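Local coordinates for protein GTP cyclohydrolase 1 type 2 homolog (Staphylococcus aureus subsp. aureus, PDB 3LNL) that is of unknown function but forms a toroid-shaped homohexamer of the NIF3 family with a dinuclear zinc centre in each subunit, at residues L105-L116 with S332-L343; A302-I310 with V323-Y331. The protein carries 2 engineered substitutions. All blocks are in the same frame, centred on the assembly; numbering follows the deposited sequence.

Interaction 1. Residues L105-L116 with S332-L343; sequences LDVNPHGVNMML and SEYVMKEGLKTL. Unlike the reference sequence in segment 105-116: His110 (reference Tyr). With ZN (zinc ion), chain G; ZN (zinc ion), chain F.
At the dinuclear zinc centre, Asp106 and Glu333 share one metal. Asp106 chelates the zinc of chain G through both oxygens, OD1 at 2.2 Å and OD2 at 2.3 Å. Glu333 OE1 binds the same ion at 2.0 Å, while its OE2 reaches the zinc of chain F at 2.1 Å. The Glu333 carboxylate is therefore a bridging ligand, and water 3 is a second bridge. Asp106 OD1 and Glu333 OE1 lie close together because both bind metal, with their carboxylate planes nearly coplanar (17° apart). His68 completes the protein ligands of the first zinc; His69 and His330 join Glu333 at the second. This site lies in the NIF3 fold, where helix 112-119 packs against helix 336-350; their segments 112-116 and 336-343 cross at 106°, not far from perpendicular. Behind the metals the contact is apolar. The side chain of Met115 is a knob in the hole formed by Met336, Gly339, Leu340 and Leu343. Its chain is extended beyond CG (chi2 166°), which carries CE to 3.6 Å from Gly339 C and tip to tip with Leu343 CD1. Leu116 crosses Val335 at about a right angle, CD2 to CG2 3.6 Å. Val112 CG1 lies 3.7 Å from the metal-bound Glu333 OE1, an apolar neighbour for that oxygen.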
loop_
_atom_site.group_PDB
_atom_site.type_symbol
_atom_site.label_atom_id
_atom_site.label_comp_id
_atom_site.label_asym_id
_atom_site.label_seq_id
_atom_site.Cartn_x
_atom_site.Cartn_y
_atom_site.Cartn_z
ATOM N N LEU B 105 -21.425 17.535 -10.968
ATOM C CA LEU B 105 -22.795 17.990 -10.738
ATOM C C LEU B 105 -23.270 17.713 -9.310
ATOM O O LEU B 105 -24.096 18.464 -8.810
ATOM C CB LEU B 105 -23.739 17.352 -11.764
ATOM C CG LEU B 105 -25.117 17.977 -11.897
ATOM C CD1 LEU B 105 -25.049 19.361 -12.577
ATOM C CD2 LEU B 105 -25.988 16.950 -12.700
ATOM N N ASP B 106 -22.749 16.659 -8.657
ATOM C CA ASP B 106 -23.058 16.386 -7.234
ATOM C C ASP B 106 -22.576 17.498 -6.315
ATOM O O ASP B 106 -23.181 17.726 -5.264
ATOM C CB ASP B 106 -22.481 15.036 -6.750
ATOM C CG ASP B 106 -23.261 13.846 -7.305
ATOM O OD1 ASP B 106 -24.519 13.914 -7.188
ATOM O OD2 ASP B 106 -22.630 12.871 -7.836
ATOM N N VAL B 107 -21.498 18.183 -6.705
ATOM C CA VAL B 107 -20.878 19.177 -5.847
ATOM C C VAL B 107 -21.127 20.625 -6.278
ATOM O O VAL B 107 -20.690 21.577 -5.625
ATOM C CB VAL B 107 -19.370 18.957 -5.714
ATOM C CG1 VAL B 107 -19.052 17.501 -5.212
ATOM C CG2 VAL B 107 -18.617 19.359 -7.034
ATOM N N ASN B 108 -21.894 20.805 -7.335
ATOM C CA ASN B 108 -22.145 22.135 -7.868
ATOM C C ASN B 108 -23.206 22.890 -7.044
ATOM O O ASN B 108 -24.239 22.293 -6.678
ATOM C CB ASN B 108 -22.644 21.990 -9.284
ATOM C CG ASN B 108 -22.624 23.291 -10.016
ATOM O OD1 ASN B 108 -23.636 24.011 -10.048
ATOM N ND2 ASN B 108 -21.447 23.630 -10.582
ATOM N N PRO B 109 -22.995 24.200 -6.806
ATOM C CA PRO B 109 -24.026 24.975 -6.088
ATOM C C PRO B 109 -25.410 24.918 -6.705
ATOM O O PRO B 109 -26.383 25.146 -5.999
ATOM C CB PRO B 109 -23.519 26.423 -6.148
ATOM C CG PRO B 109 -22.040 26.355 -6.553
ATOM C CD PRO B 109 -21.907 25.058 -7.337
ATOM N N HIS B 110 -25.519 24.580 -7.994
ATOM C CA HIS B 110 -26.837 24.404 -8.621
ATOM C C HIS B 110 -27.115 22.969 -9.006
ATOM O O HIS B 110 -28.026 22.690 -9.778
ATOM C CB HIS B 110 -26.955 25.315 -9.840
ATOM C CG HIS B 110 -26.684 26.738 -9.513
ATOM N ND1 HIS B 110 -27.586 27.521 -8.826
ATOM C CD2 HIS B 110 -25.586 27.509 -9.719
ATOM C CE1 HIS B 110 -27.066 28.731 -8.643
ATOM N NE2 HIS B 110 -25.852 28.745 -9.176
ATOM N N GLY B 111 -26.308 22.067 -8.461
ATOM C CA GLY B 111 -26.299 20.640 -8.845
ATOM C C GLY B 111 -27.307 19.736 -8.143
ATOM O O GLY B 111 -28.322 20.215 -7.709
ATOM N N VAL B 112 -27.011 18.425 -8.047
ATOM C CA VAL B 112 -27.994 17.407 -7.644
ATOM C C VAL B 112 -28.673 17.709 -6.266
ATOM O O VAL B 112 -29.901 17.569 -6.076
ATOM C CB VAL B 112 -27.321 15.993 -7.613
ATOM C CG1 VAL B 112 -28.255 14.907 -7.105
ATOM C CG2 VAL B 112 -26.790 15.639 -9.023
ATOM N N ASN B 113 -27.872 18.154 -5.332
ATOM C CA ASN B 113 -28.351 18.398 -3.974
ATOM C C ASN B 113 -29.121 19.670 -3.782
ATOM O O ASN B 113 -30.139 19.645 -3.096
ATOM C CB ASN B 113 -27.220 18.190 -2.990
ATOM C CG ASN B 113 -26.715 16.767 -3.076
ATOM O OD1 ASN B 113 -27.508 15.852 -2.958
ATOM N ND2 ASN B 113 -25.430 16.581 -3.413
ATOM N N MET B 114 -28.743 20.730 -4.506
ATOM C CA MET B 114 -29.610 21.926 -4.598
ATOM C C MET B 114 -30.942 21.533 -5.215
ATOM O O MET B 114 -31.983 21.954 -4.717
ATOM C CB MET B 114 -28.934 23.040 -5.379
ATOM C CG MET B 114 -29.844 24.186 -5.801
ATOM S SD MET B 114 -30.398 25.058 -4.332
ATOM C CE MET B 114 -28.899 25.908 -3.841
ATOM N N MET B 115 -30.915 20.735 -6.298
ATOM C CA MET B 115 -32.141 20.267 -6.954
ATOM C C MET B 115 -33.033 19.451 -6.037
ATOM O O MET B 115 -34.254 19.669 -5.981
ATOM C CB MET B 115 -31.804 19.427 -8.182
ATOM C CG MET B 115 -31.200 20.249 -9.321
ATOM S SD MET B 115 -30.493 19.150 -10.505
ATOM C CE MET B 115 -29.515 20.272 -11.555
ATOM N N LEU B 116 -32.435 18.524 -5.311
ATOM C CA LEU B 116 -33.173 17.748 -4.317
ATOM C C LEU B 116 -33.828 18.632 -3.252
ATOM O O LEU B 116 -35.018 18.522 -2.992
ATOM C CB LEU B 116 -32.266 16.678 -3.680
ATOM C CG LEU B 116 -32.039 15.468 -4.583
ATOM C CD1 LEU B 116 -30.852 14.631 -4.019
ATOM C CD2 LEU B 116 -33.351 14.615 -4.765
ATOM N N SER B 332 -33.591 8.639 -6.541
ATOM C CA SER B 332 -34.023 10.005 -6.422
ATOM C C SER B 332 -33.078 11.048 -7.018
ATOM O O SER B 332 -33.508 12.161 -7.249
ATOM C CB SER B 332 -34.406 10.373 -5.012
ATOM O OG SER B 332 -35.583 9.692 -4.613
ATOM N N GLU B 333 -31.853 10.677 -7.366
ATOM C CA GLU B 333 -31.046 11.541 -8.241
ATOM C C GLU B 333 -31.683 11.842 -9.608
ATOM O O GLU B 333 -31.221 12.736 -10.319
ATOM C CB GLU B 333 -29.661 10.951 -8.435
ATOM C CG GLU B 333 -28.823 10.940 -7.198
ATOM C CD GLU B 333 -27.408 10.666 -7.515
ATOM O OE1 GLU B 333 -26.623 11.639 -7.519
ATOM O OE2 GLU B 333 -27.094 9.507 -7.848
ATOM N N TYR B 334 -32.770 11.140 -9.964
ATOM C CA TYR B 334 -33.440 11.395 -11.263
ATOM C C TYR B 334 -33.929 12.812 -11.411
ATOM O O TYR B 334 -34.194 13.245 -12.525
ATOM C CB TYR B 334 -34.642 10.441 -11.505
ATOM C CG TYR B 334 -35.873 10.899 -10.764
ATOM C CD1 TYR B 334 -36.739 11.782 -11.357
ATOM C CD2 TYR B 334 -36.144 10.489 -9.440
ATOM C CE1 TYR B 334 -37.864 12.273 -10.695
ATOM C CE2 TYR B 334 -37.319 10.945 -8.763
ATOM C CZ TYR B 334 -38.159 11.839 -9.402
ATOM O OH TYR B 334 -39.270 12.360 -8.790
ATOM N N VAL B 335 -34.029 13.558 -10.304
ATOM C CA VAL B 335 -34.408 14.963 -10.377
ATOM C C VAL B 335 -33.445 15.752 -11.233
ATOM O O VAL B 335 -33.779 16.841 -11.663
ATOM C CB VAL B 335 -34.522 15.672 -8.943
ATOM C CG1 VAL B 335 -35.615 14.987 -8.099
ATOM C CG2 VAL B 335 -33.171 15.670 -8.206
ATOM N N MET B 336 -32.227 15.271 -11.466
ATOM C CA MET B 336 -31.297 16.095 -12.259
ATOM C C MET B 336 -31.645 16.133 -13.755
ATOM O O MET B 336 -31.066 16.913 -14.497
ATOM C CB MET B 336 -29.816 15.759 -12.028
ATOM C CG MET B 336 -29.335 14.362 -12.280
ATOM S SD MET B 336 -29.610 13.639 -13.924
ATOM C CE MET B 336 -28.537 14.726 -14.917
ATOM N N LYS B 337 -32.567 15.297 -14.228
ATOM C CA LYS B 337 -32.881 15.323 -15.649
ATOM C C LYS B 337 -33.590 16.641 -15.960
ATOM O O LYS B 337 -33.155 17.414 -16.798
ATOM C CB LYS B 337 -33.763 14.116 -16.046
ATOM C CG LYS B 337 -33.094 12.743 -15.833
ATOM C CD LYS B 337 -33.891 11.587 -16.355
ATOM C CE LYS B 337 -35.277 11.495 -15.622
ATOM N NZ LYS B 337 -35.931 10.275 -16.106
ATOM N N GLU B 338 -34.704 16.898 -15.284
ATOM C CA GLU B 338 -35.390 18.170 -15.414
ATOM C C GLU B 338 -34.541 19.318 -14.894
ATOM O O GLU B 338 -34.528 20.386 -15.487
ATOM C CB GLU B 338 -36.740 18.190 -14.675
ATOM C CG GLU B 338 -37.805 17.230 -15.264
ATOM C CD GLU B 338 -38.370 17.643 -16.625
ATOM O OE1 GLU B 338 -39.153 16.832 -17.173
ATOM O OE2 GLU B 338 -38.046 18.732 -17.149
ATOM N N GLY B 339 -33.806 19.102 -13.814
ATOM C CA GLY B 339 -32.990 20.187 -13.288
ATOM C C GLY B 339 -31.900 20.614 -14.263
ATOM O O GLY B 339 -31.633 21.804 -14.437
ATOM N N LEU B 340 -31.228 19.651 -14.865
ATOM C CA LEU B 340 -30.152 19.973 -15.786
ATOM C C LEU B 340 -30.720 20.527 -17.101
ATOM O O LEU B 340 -30.119 21.446 -17.709
ATOM C CB LEU B 340 -29.263 18.767 -16.068
ATOM C CG LEU B 340 -28.088 18.996 -17.035
ATOM C CD1 LEU B 340 -27.066 20.095 -16.430
ATOM C CD2 LEU B 340 -27.398 17.611 -17.318
ATOM N N LYS B 341 -31.891 20.029 -17.510
ATOM C CA LYS B 341 -32.577 20.592 -18.662
ATOM C C LYS B 341 -32.830 22.077 -18.448
ATOM O O LYS B 341 -32.563 22.881 -19.333
ATOM C CB LYS B 341 -33.888 19.905 -18.970
ATOM C CG LYS B 341 -34.760 20.727 -19.999
ATOM C CD LYS B 341 -36.192 20.450 -19.903
ATOM C CE LYS B 341 -36.983 21.259 -20.923
ATOM N NZ LYS B 341 -38.274 20.592 -21.253
ATOM N N THR B 342 -33.341 22.437 -17.272
ATOM C CA THR B 342 -33.620 23.843 -16.971
ATOM C C THR B 342 -32.327 24.682 -16.991
ATOM O O THR B 342 -32.238 25.721 -17.650
ATOM C CB THR B 342 -34.357 23.980 -15.617
ATOM O OG1 THR B 342 -35.594 23.307 -15.741
ATOM C CG2 THR B 342 -34.575 25.523 -15.205
ATOM N N LEU B 343 -31.312 24.194 -16.314
ATOM C CA LEU B 343 -30.018 24.873 -16.331
ATOM C C LEU B 343 -29.536 25.091 -17.773
ATOM O O LEU B 343 -29.189 26.200 -18.167
ATOM C CB LEU B 343 -28.977 24.088 -15.555
ATOM C CG LEU B 343 -29.120 24.018 -14.025
ATOM C CD1 LEU B 343 -28.079 23.089 -13.469
ATOM C CD2 LEU B 343 -29.056 25.430 -13.343
HETATM ZN ZN ZN G . -24.689 11.812 -7.817
HETATM ZN ZN ZN F . -25.385 8.370 -8.141
HETATM O O HOH W 1 -23.700 6.918 -8.429
HETATM O O HOH W 2 -24.490 8.513 -6.108
HETATM O O HOH W 3 -23.939 9.956 -8.411
HETATM O O HOH W 4 -24.289 10.802 -5.913
#

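Interaction 2. Residues A302-I310 with V323-Y331; sequences ADVFVTGDI and VNLIDINHY. With ZN (zinc ion), chain F.
His330 and Asp309 meet beside the zinc of chain F. His330 NE2 binds the ion at 2.3 Å, with His69 and Glu333 as the other protein ligands. On the far side of the ring, ND1 donates to Asp309 OD2 at 2.7 Å, nearly straight (168°). OD2 lies at the ring edge, in the imidazole plane, but the carboxylate plane is turned 63° from the ring, and ND1 meets OD2 from above the carboxylate. Zinc at NE2 and Asp309 at ND1 together fix the imidazole's rotation; Asp309 is the second-shell residue, and probably makes the ring a stronger donor to zinc. Water 6 ties Asp309 OD1 to His330 N, and OD1 also accepts from His312 N of a neighbouring subunit. Further out, Asp327 ties the two segments together where they leave the sheet. Its CG stands anti to the backbone N (chi1 -166°), which carries the carboxylate across to residues 308-310. OD2 accepts from Ile310 N at 3.1 Å and is salt-bridged to Arg271; OD1 accepts from Asn329 N in an Asx turn. Behind runs a parallel ladder, with Phe305 N to Asn324 O 2.9 Å. These strands form a beta-alpha-beta crossover through helix 312-321. Val304, Ile326 and Ile328 face helix 254-264, Phe305 packs on helix 294-299, and strands 279-285 and 271-273 flank the pair.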
loop_
_atom_site.group_PDB
_atom_site.type_symbol
_atom_site.label_atom_id
_atom_site.label_comp_id
_atom_site.label_asym_id
_atom_site.label_seq_id
_atom_site.Cartn_x
_atom_site.Cartn_y
_atom_site.Cartn_z
ATOM N N ALA B 302 -27.032 19.081 11.260
ATOM C CA ALA B 302 -28.196 18.379 10.723
ATOM C C ALA B 302 -29.003 17.664 11.791
ATOM O O ALA B 302 -28.440 17.055 12.661
ATOM C CB ALA B 302 -27.769 17.384 9.650
ATOM N N ASP B 303 -30.318 17.748 11.717
ATOM C CA ASP B 303 -31.232 16.875 12.478
ATOM C C ASP B 303 -31.497 15.524 11.816
ATOM O O ASP B 303 -31.927 14.574 12.498
ATOM C CB ASP B 303 -32.586 17.579 12.709
ATOM C CG ASP B 303 -32.432 18.905 13.473
ATOM O OD1 ASP B 303 -31.592 18.966 14.399
ATOM O OD2 ASP B 303 -33.131 19.884 13.103
ATOM N N VAL B 304 -31.253 15.444 10.496
ATOM C CA VAL B 304 -31.453 14.227 9.721
ATOM C C VAL B 304 -30.571 14.321 8.477
ATOM O O VAL B 304 -30.283 15.430 7.963
ATOM C CB VAL B 304 -32.980 14.017 9.341
ATOM C CG1 VAL B 304 -33.523 15.213 8.488
ATOM C CG2 VAL B 304 -33.215 12.669 8.627
ATOM N N PHE B 305 -30.067 13.162 8.087
ATOM C CA PHE B 305 -29.256 12.981 6.947
ATOM C C PHE B 305 -30.057 12.210 5.917
ATOM O O PHE B 305 -30.484 11.102 6.175
ATOM C CB PHE B 305 -27.995 12.238 7.293
ATOM C CG PHE B 305 -27.029 12.104 6.143
ATOM C CD1 PHE B 305 -26.379 13.223 5.626
ATOM C CD2 PHE B 305 -26.803 10.856 5.535
ATOM C CE1 PHE B 305 -25.476 13.107 4.587
ATOM C CE2 PHE B 305 -25.925 10.732 4.468
ATOM C CZ PHE B 305 -25.257 11.857 3.983
ATOM N N VAL B 306 -30.261 12.820 4.752
ATOM C CA VAL B 306 -31.066 12.253 3.677
ATOM C C VAL B 306 -30.174 11.785 2.557
ATOM O O VAL B 306 -29.327 12.562 2.030
ATOM C CB VAL B 306 -32.053 13.296 3.099
ATOM C CG1 VAL B 306 -32.855 12.692 1.911
ATOM C CG2 VAL B 306 -32.992 13.829 4.214
ATOM N N THR B 307 -30.322 10.509 2.186
ATOM C CA THR B 307 -29.489 9.925 1.140
ATOM C C THR B 307 -30.183 8.696 0.534
ATOM O O THR B 307 -31.364 8.458 0.793
ATOM C CB THR B 307 -28.069 9.587 1.679
ATOM O OG1 THR B 307 -27.167 9.396 0.590
ATOM C CG2 THR B 307 -28.028 8.322 2.584
ATOM N N GLY B 308 -29.455 7.931 -0.265
ATOM C CA GLY B 308 -29.935 6.654 -0.809
ATOM C C GLY B 308 -29.015 5.515 -0.488
ATOM O O GLY B 308 -27.955 5.726 0.116
ATOM N N ASP B 309 -29.439 4.297 -0.873
ATOM C CA ASP B 309 -28.665 3.038 -0.759
ATOM C C ASP B 309 -28.213 2.785 0.692
ATOM O O ASP B 309 -27.097 2.351 0.914
ATOM C CB ASP B 309 -27.394 3.062 -1.651
ATOM C CG ASP B 309 -27.647 2.753 -3.132
ATOM O OD1 ASP B 309 -28.693 2.224 -3.499
ATOM O OD2 ASP B 309 -26.724 3.025 -3.964
ATOM N N ILE B 310 -29.070 3.052 1.682
ATOM C CA ILE B 310 -28.690 2.797 3.079
ATOM C C ILE B 310 -28.816 1.296 3.373
ATOM O O ILE B 310 -29.828 0.656 3.026
ATOM C CB ILE B 310 -29.510 3.617 4.075
ATOM C CG1 ILE B 310 -29.472 5.109 3.665
ATOM C CG2 ILE B 310 -28.966 3.389 5.488
ATOM C CD1 ILE B 310 -30.197 6.085 4.586
ATOM N N VAL B 323 -28.282 9.082 15.259
ATOM C CA VAL B 323 -28.177 9.814 14.010
ATOM C C VAL B 323 -29.430 9.484 13.173
ATOM O O VAL B 323 -29.713 8.307 12.857
ATOM C CB VAL B 323 -26.859 9.502 13.257
ATOM C CG1 VAL B 323 -26.873 10.164 11.819
ATOM C CG2 VAL B 323 -25.655 9.994 14.058
ATOM N N ASN B 324 -30.220 10.494 12.841
ATOM C CA ASN B 324 -31.414 10.232 12.107
ATOM C C ASN B 324 -31.182 10.178 10.581
ATOM O O ASN B 324 -30.474 11.008 10.032
ATOM C CB ASN B 324 -32.476 11.277 12.432
ATOM C CG ASN B 324 -32.787 11.339 13.882
ATOM O OD1 ASN B 324 -33.010 10.306 14.510
ATOM N ND2 ASN B 324 -32.800 12.534 14.439
ATOM N N LEU B 325 -31.762 9.182 9.923
ATOM C CA LEU B 325 -31.551 8.996 8.485
ATOM C C LEU B 325 -32.881 8.870 7.768
ATOM O O LEU B 325 -33.852 8.419 8.365
ATOM C CB LEU B 325 -30.765 7.729 8.205
ATOM C CG LEU B 325 -29.411 7.547 8.852
ATOM C CD1 LEU B 325 -28.926 6.084 8.561
ATOM C CD2 LEU B 325 -28.402 8.579 8.409
ATOM N N ILE B 326 -32.900 9.314 6.515
ATOM C CA ILE B 326 -33.930 8.955 5.552
ATOM C C ILE B 326 -33.259 8.439 4.274
ATOM O O ILE B 326 -32.411 9.099 3.660
ATOM C CB ILE B 326 -34.929 10.116 5.189
ATOM C CG1 ILE B 326 -35.581 10.695 6.437
ATOM C CG2 ILE B 326 -36.011 9.584 4.236
ATOM C CD1 ILE B 326 -36.311 11.989 6.270
ATOM N N ASP B 327 -33.670 7.241 3.870
ATOM C CA ASP B 327 -33.356 6.675 2.573
ATOM C C ASP B 327 -34.435 7.047 1.583
ATOM O O ASP B 327 -35.518 6.475 1.584
ATOM C CB ASP B 327 -33.225 5.159 2.692
ATOM C CG ASP B 327 -32.576 4.491 1.481
ATOM O OD1 ASP B 327 -32.482 5.123 0.405
ATOM O OD2 ASP B 327 -32.169 3.310 1.627
ATOM N N ILE B 328 -34.118 7.989 0.696
ATOM C CA ILE B 328 -35.035 8.367 -0.384
ATOM C C ILE B 328 -34.773 7.565 -1.682
ATOM O O ILE B 328 -35.431 7.803 -2.731
ATOM C CB ILE B 328 -34.969 9.847 -0.719
ATOM C CG1 ILE B 328 -33.545 10.291 -1.056
ATOM C CG2 ILE B 328 -35.590 10.653 0.400
ATOM C CD1 ILE B 328 -33.473 11.749 -1.698
ATOM N N ASN B 329 -33.830 6.624 -1.577
ATOM C CA ASN B 329 -33.332 5.804 -2.679
ATOM C C ASN B 329 -32.347 6.574 -3.546
ATOM O O ASN B 329 -32.398 7.816 -3.654
ATOM C CB ASN B 329 -34.487 5.171 -3.475
ATOM C CG ASN B 329 -35.448 4.374 -2.573
ATOM O OD1 ASN B 329 -35.000 3.634 -1.690
ATOM N ND2 ASN B 329 -36.756 4.618 -2.720
ATOM N N HIS B 330 -31.362 5.861 -4.057
ATOM C CA HIS B 330 -30.355 6.437 -4.918
ATOM C C HIS B 330 -31.056 6.974 -6.164
ATOM O O HIS B 330 -30.671 8.048 -6.678
ATOM C CB HIS B 330 -29.398 5.319 -5.284
ATOM C CG HIS B 330 -28.127 5.721 -5.967
ATOM N ND1 HIS B 330 -26.919 5.110 -5.663
ATOM C CD2 HIS B 330 -27.869 6.613 -6.948
ATOM C CE1 HIS B 330 -25.977 5.596 -6.465
ATOM N NE2 HIS B 330 -26.503 6.576 -7.186
ATOM N N TYR B 331 -32.080 6.231 -6.636
ATOM C CA TYR B 331 -32.825 6.646 -7.801
ATOM C C TYR B 331 -33.399 8.082 -7.736
ATOM O O TYR B 331 -33.635 8.697 -8.793
ATOM C CB TYR B 331 -33.931 5.636 -8.186
ATOM C CG TYR B 331 -34.550 5.971 -9.517
ATOM C CD1 TYR B 331 -33.802 5.836 -10.682
ATOM C CD2 TYR B 331 -35.805 6.539 -9.595
ATOM C CE1 TYR B 331 -34.293 6.241 -11.916
ATOM C CE2 TYR B 331 -36.339 6.927 -10.829
ATOM C CZ TYR B 331 -35.543 6.782 -11.999
ATOM O OH TYR B 331 -36.043 7.150 -13.219
HETATM ZN ZN ZN F . -25.385 8.370 -8.141
HETATM O O HOH W 5 -29.523 13.072 13.492
HETATM O O HOH W 6 -31.169 2.978 -3.275
HETATM O O HOH W 1 -23.700 6.918 -8.429
HETATM O O HOH W 2 -24.490 8.513 -6.108
HETATM O O HOH W 3 -23.939 9.956 -8.411
#

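Both contacts are largely buried and meet at the zinc of chain F, to which interaction 1 gives Glu333 and interaction 2 gives His330. Their centres are about 17 Å apart. The chain runs from strand 325-327 through the 3-10 turn into helix 336-350, so both ligands sit on one short connection. Interaction 1 lies nearer the centre of the chain and joins helices by apolar side chains and metal bonds. Interaction 2 joins parallel strands mainly by backbone hydrogen bonds, with side-chain bonds at both ends, and its metal end abuts a neighbouring subunit, which touches neither segment of interaction 1. Leu116 CD2 packs 4.2 Å from Ile328 CD1, linking the two apolar regions.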